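Side-chain contacts in putative metal-dependent isothiocyanate hydrolase SaxA (Pectobacterium carotovorum, PDB 6BRM), which probably hydrolyses isothiocyanates by means of a two-zinc centre, as a member of the metallo-beta-lactamase superfamily: residues Thr158-Gly163 with Val172-Arg177; Thr120-Asp125 with Gln176-Glu181. All coordinates share one frame; numbering follows the deposited sequence.

Interaction 1: Thr158-Gly163 with Val172-Arg177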
# COMPACT_ATOMS: atom_id res chain seq x y z
N THR B 158 2.56 -1.47 23.26
CA THR B 158 2.59 -0.91 21.91
C THR B 158 1.16 -0.68 21.42
O THR B 158 0.34 -1.59 21.48
CB THR B 158 3.31 -1.87 20.94
OG1 THR B 158 4.60 -2.21 21.47
CG2 THR B 158 3.49 -1.24 19.56
N ILE B 159 0.88 0.53 20.93
CA ILE B 159 -0.46 0.89 20.42
C ILE B 159 -0.36 1.31 18.96
O ILE B 159 0.57 2.01 18.58
CB ILE B 159 -1.18 1.98 21.27
CG1 ILE B 159 -2.52 2.36 20.62
CG2 ILE B 159 -0.33 3.23 21.43
CD1 ILE B 159 -3.50 3.10 21.51
N TYR B 160 -1.34 0.87 18.16
CA TYR B 160 -1.43 1.19 16.73
C TYR B 160 -2.76 1.86 16.42
O TYR B 160 -3.80 1.22 16.50
CB TYR B 160 -1.27 -0.10 15.91
CG TYR B 160 -1.41 0.02 14.40
CD1 TYR B 160 -1.03 1.18 13.71
CD2 TYR B 160 -1.88 -1.05 13.65
CE1 TYR B 160 -1.15 1.27 12.33
CE2 TYR B 160 -2.00 -0.97 12.27
CZ TYR B 160 -1.63 0.19 11.61
OH TYR B 160 -1.75 0.27 10.25
N ILE B 161 -2.73 3.15 16.10
CA ILE B 161 -3.89 3.86 15.56
C ILE B 161 -3.85 3.71 14.04
O ILE B 161 -3.04 4.36 13.38
CB ILE B 161 -3.92 5.35 15.97
CG1 ILE B 161 -4.13 5.48 17.49
CG2 ILE B 161 -5.01 6.11 15.21
CD1 ILE B 161 -2.89 5.84 18.27
N ALA B 162 -4.72 2.86 13.50
CA ALA B 162 -4.72 2.53 12.07
C ALA B 162 -5.18 3.70 11.19
O ALA B 162 -4.66 3.88 10.08
CB ALA B 162 -5.58 1.31 11.81
N GLY B 163 -6.16 4.46 11.68
CA GLY B 163 -6.65 5.65 10.97
C GLY B 163 -7.58 5.32 9.82
O GLY B 163 -8.12 4.21 9.75
N VAL B 172 -1.85 -5.08 7.05
CA VAL B 172 -1.52 -6.43 7.53
C VAL B 172 -0.05 -6.54 7.93
O VAL B 172 0.26 -7.09 9.00
CB VAL B 172 -1.87 -7.52 6.49
CG1 VAL B 172 -1.44 -8.91 6.97
CG2 VAL B 172 -3.36 -7.50 6.17
N LYS B 173 0.84 -6.04 7.09
CA LYS B 173 2.28 -6.02 7.39
C LYS B 173 2.65 -5.21 8.64
O LYS B 173 3.65 -5.52 9.30
CB LYS B 173 3.09 -5.50 6.20
CG LYS B 173 3.15 -6.47 5.03
CD LYS B 173 3.84 -5.87 3.82
CE LYS B 173 5.34 -5.72 4.01
NZ LYS B 173 6.00 -5.14 2.81
N SER B 174 1.87 -4.18 8.95
CA SER B 174 2.06 -3.38 10.17
C SER B 174 1.69 -4.16 11.43
O SER B 174 2.37 -4.04 12.45
CB SER B 174 1.26 -2.09 10.09
OG SER B 174 1.67 -1.32 8.98
N LEU B 175 0.62 -4.95 11.36
CA LEU B 175 0.25 -5.87 12.44
C LEU B 175 1.30 -6.96 12.62
O LEU B 175 1.64 -7.33 13.75
CB LEU B 175 -1.12 -6.52 12.19
CG LEU B 175 -2.37 -5.64 12.09
CD1 LEU B 175 -3.57 -6.49 11.71
CD2 LEU B 175 -2.64 -4.89 13.39
N GLN B 176 1.82 -7.48 11.51
CA GLN B 176 2.86 -8.52 11.54
C GLN B 176 4.21 -7.99 12.05
O GLN B 176 4.88 -8.68 12.82
CB GLN B 176 3.04 -9.16 10.16
CG GLN B 176 1.86 -10.02 9.73
CD GLN B 176 2.00 -10.57 8.31
OE1 GLN B 176 3.02 -10.38 7.65
NE2 GLN B 176 0.96 -11.26 7.85
N ARG B 177 4.58 -6.79 11.63
CA ARG B 177 5.84 -6.18 12.06
C ARG B 177 5.80 -5.76 13.53
O ARG B 177 6.48 -6.36 14.37
CB ARG B 177 6.21 -4.98 11.17
CG ARG B 177 7.51 -4.28 11.55
CD ARG B 177 7.77 -3.07 10.67
NE ARG B 177 8.89 -2.27 11.15
CZ ARG B 177 9.32 -1.14 10.58
NH1 ARG B 177 8.73 -0.65 9.49
NH2 ARG B 177 10.36 -0.49 11.11
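Tyr-160 reaches from its strand to Ser-174 and Leu-175 on helix 169-178, and everything across this contact is van der Waals packing. The apolar part lies at the rim of the tyrosine ring. CD2 of Leu-175 comes to the ring edge, near its plane, 3.9 Å from CD2 of Tyr-160, and the two side chains cross at about a right angle. Leu-175 starts off to one side, but its CD2 branch bends back to the ring. Because CG of Tyr-160 is anti to the backbone N (chi1 177°), the ring extends from the strand with its far end at the helix. The pair belongs to a beta-alpha-beta crossover, strand 159-163, helix 169-178 and strand 182-186, in the second sheet of the metallo-beta-lactamase fold; Asp-164, the next residue after Gly-163, binds both zinc ions. Nearer the phenol tip the partner is a serine used for its carbon: CB of Ser-174 lies 3.8 Å from OH of Tyr-160. OG of Ser-174 is instead hydrogen-bonded within its own helix, to the carbonyl O of Pro-170. Val-183 of strand 182-186 touches both Tyr-160 and Leu-175.

Interaction 2: Thr120-Asp125 with Gln176-Glu181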
# COMPACT_ATOMS: atom_id res chain seq x y z
N THR B 120 9.29 6.02 20.33
CA THR B 120 9.39 5.88 18.88
C THR B 120 7.98 6.00 18.31
O THR B 120 7.05 5.37 18.83
CB THR B 120 9.99 4.52 18.49
OG1 THR B 120 11.20 4.30 19.23
CG2 THR B 120 10.30 4.47 17.00
N ILE B 121 7.83 6.79 17.24
CA ILE B 121 6.55 6.94 16.54
C ILE B 121 6.75 6.57 15.07
O ILE B 121 7.47 7.26 14.36
CB ILE B 121 6.00 8.38 16.65
CG1 ILE B 121 5.60 8.68 18.10
CG2 ILE B 121 4.80 8.59 15.73
CD1 ILE B 121 5.32 10.14 18.38
N TYR B 122 6.10 5.49 14.64
CA TYR B 122 6.17 5.05 13.24
C TYR B 122 4.93 5.50 12.48
O TYR B 122 3.81 5.29 12.95
CB TYR B 122 6.27 3.53 13.15
CG TYR B 122 7.46 2.91 13.86
CD1 TYR B 122 8.68 2.75 13.20
CD2 TYR B 122 7.35 2.44 15.17
CE1 TYR B 122 9.77 2.16 13.83
CE2 TYR B 122 8.43 1.85 15.81
CZ TYR B 122 9.64 1.71 15.14
OH TYR B 122 10.71 1.13 15.77
N LYS B 123 5.14 6.11 11.31
CA LYS B 123 4.06 6.52 10.41
C LYS B 123 3.79 5.38 9.42
O LYS B 123 4.73 4.86 8.81
CB LYS B 123 4.47 7.79 9.65
CG LYS B 123 3.38 8.38 8.75
CD LYS B 123 3.79 9.71 8.12
CE LYS B 123 4.88 9.56 7.05
NZ LYS B 123 4.45 8.71 5.91
N THR B 124 2.51 5.03 9.27
CA THR B 124 2.06 3.88 8.46
C THR B 124 1.32 4.33 7.20
O THR B 124 0.66 5.37 7.21
CB THR B 124 1.09 3.01 9.27
OG1 THR B 124 1.58 2.85 10.61
CG2 THR B 124 0.91 1.64 8.63
N ASP B 125 1.41 3.54 6.13
CA ASP B 125 0.69 3.83 4.89
C ASP B 125 -0.60 3.02 4.86
O ASP B 125 -0.57 1.81 5.02
CB ASP B 125 1.54 3.50 3.66
CG ASP B 125 0.96 4.08 2.36
OD1 ASP B 125 0.74 5.31 2.30
OD2 ASP B 125 0.72 3.32 1.41
N GLN B 176 1.82 -7.48 11.51
CA GLN B 176 2.86 -8.52 11.54
C GLN B 176 4.21 -7.99 12.05
O GLN B 176 4.88 -8.68 12.82
CB GLN B 176 3.04 -9.16 10.16
CG GLN B 176 1.86 -10.02 9.73
CD GLN B 176 2.00 -10.57 8.31
OE1 GLN B 176 3.02 -10.38 7.65
NE2 GLN B 176 0.96 -11.26 7.85
N ARG B 177 4.58 -6.79 11.63
CA ARG B 177 5.84 -6.18 12.06
C ARG B 177 5.80 -5.76 13.53
O ARG B 177 6.48 -6.36 14.37
CB ARG B 177 6.21 -4.98 11.17
CG ARG B 177 7.51 -4.28 11.55
CD ARG B 177 7.77 -3.07 10.67
NE ARG B 177 8.89 -2.27 11.15
CZ ARG B 177 9.32 -1.14 10.58
NH1 ARG B 177 8.73 -0.65 9.49
NH2 ARG B 177 10.36 -0.49 11.11
N PHE B 178 5.00 -4.74 13.84
CA PHE B 178 5.02 -4.11 15.17
C PHE B 178 4.28 -4.90 16.25
O PHE B 178 4.56 -4.70 17.44
CB PHE B 178 4.45 -2.68 15.10
CG PHE B 178 5.17 -1.79 14.12
CD1 PHE B 178 6.43 -1.28 14.42
CD2 PHE B 178 4.61 -1.49 12.89
CE1 PHE B 178 7.10 -0.46 13.52
CE2 PHE B 178 5.27 -0.67 11.98
CZ PHE B 178 6.52 -0.16 12.30
N LYS B 179 3.36 -5.78 15.85
CA LYS B 179 2.64 -6.69 16.76
C LYS B 179 2.01 -5.98 17.96
O LYS B 179 2.36 -6.26 19.11
CB LYS B 179 3.56 -7.84 17.22
CG LYS B 179 4.16 -8.64 16.07
CD LYS B 179 4.28 -10.13 16.38
CE LYS B 179 2.94 -10.84 16.24
NZ LYS B 179 3.08 -12.32 16.29
N PRO B 180 1.07 -5.04 17.70
CA PRO B 180 0.51 -4.24 18.79
C PRO B 180 -0.44 -5.03 19.67
O PRO B 180 -1.24 -5.83 19.16
CB PRO B 180 -0.25 -3.12 18.06
CG PRO B 180 0.02 -3.30 16.60
CD PRO B 180 0.42 -4.72 16.41
N GLU B 181 -0.35 -4.82 20.98
CA GLU B 181 -1.35 -5.35 21.92
C GLU B 181 -2.68 -4.58 21.81
O GLU B 181 -3.73 -5.12 22.12
CB GLU B 181 -0.83 -5.31 23.37
CG GLU B 181 0.36 -6.22 23.65
CD GLU B 181 1.69 -5.48 23.69
OE1 GLU B 181 2.05 -4.94 24.76
OE2 GLU B 181 2.40 -5.45 22.66
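Tyr-122 lies against Phe-178 along nearly its whole length, starting at the methylene: its CB is 3.8 Å from CZ of Phe-178. At the root of the ring, CG of Tyr-122 meets CE1 of Phe-178 at 3.4 Å. This CE1 sits over the centre of the tyrosine face. Along one flank CD2 of Tyr-122 approaches it to 3.3 Å, and CE2 of Tyr-122 follows at 3.5 Å. On the other flank CD1 of Tyr-122 meets both CE1 and CZ of Phe-178, and CE1 of Tyr-122 has a second neighbour, NH2 of Arg-177, 3.8 Å away. At the far end of the ring CZ of Tyr-122 is still 3.7 Å from CE1 of Phe-178. The ring centroids are 4.4 Å apart. Their planes meet at 43°, an oblique pair in which a corner of the phenylalanine lies over the flat of the tyrosine. On the opposite face of Tyr-122 lies CG2 of Thr-120, two residues back on the same strand. Arg-177, with CG anti to its backbone N (chi1 180°) and the chain extended on to NE, runs beside its neighbour Phe-178, with CD over the rim of one phenylalanine face, and its guanidinium plane is turned 61° from the tyrosine ring. Its NH2 forms a salt bridge with Glu-112, whose side chain also touches Tyr-122. The contact thus joins the C-terminal end of helix 169-178 to strand 120-124, with strand 112-114 on one side contributing Glu-112 and strand 148-152 on the other, whose Val-150 touches Phe-178 and whose Thr-152 touches Tyr-122.

Both interactions fasten helix 169-178 to the same seven-stranded sheet, with centres about 4 Å apart, but on different strands. Interaction 1 is core: its three touching residues are buried, and it ties the helix to the strand that precedes it in the chain. Interaction 2 is a surface contact between parts far apart in sequence, toward the sheet's edge. The chemistry changes accordingly, from aliphatic and serine carbon round a phenol to an oblique aromatic pair flanked by a charged arginine. The two merge where CG2 of Thr-124 packs 3.4 Å from OH of Tyr-160, while Pro-180, beyond the helix end, packs on Tyr-160.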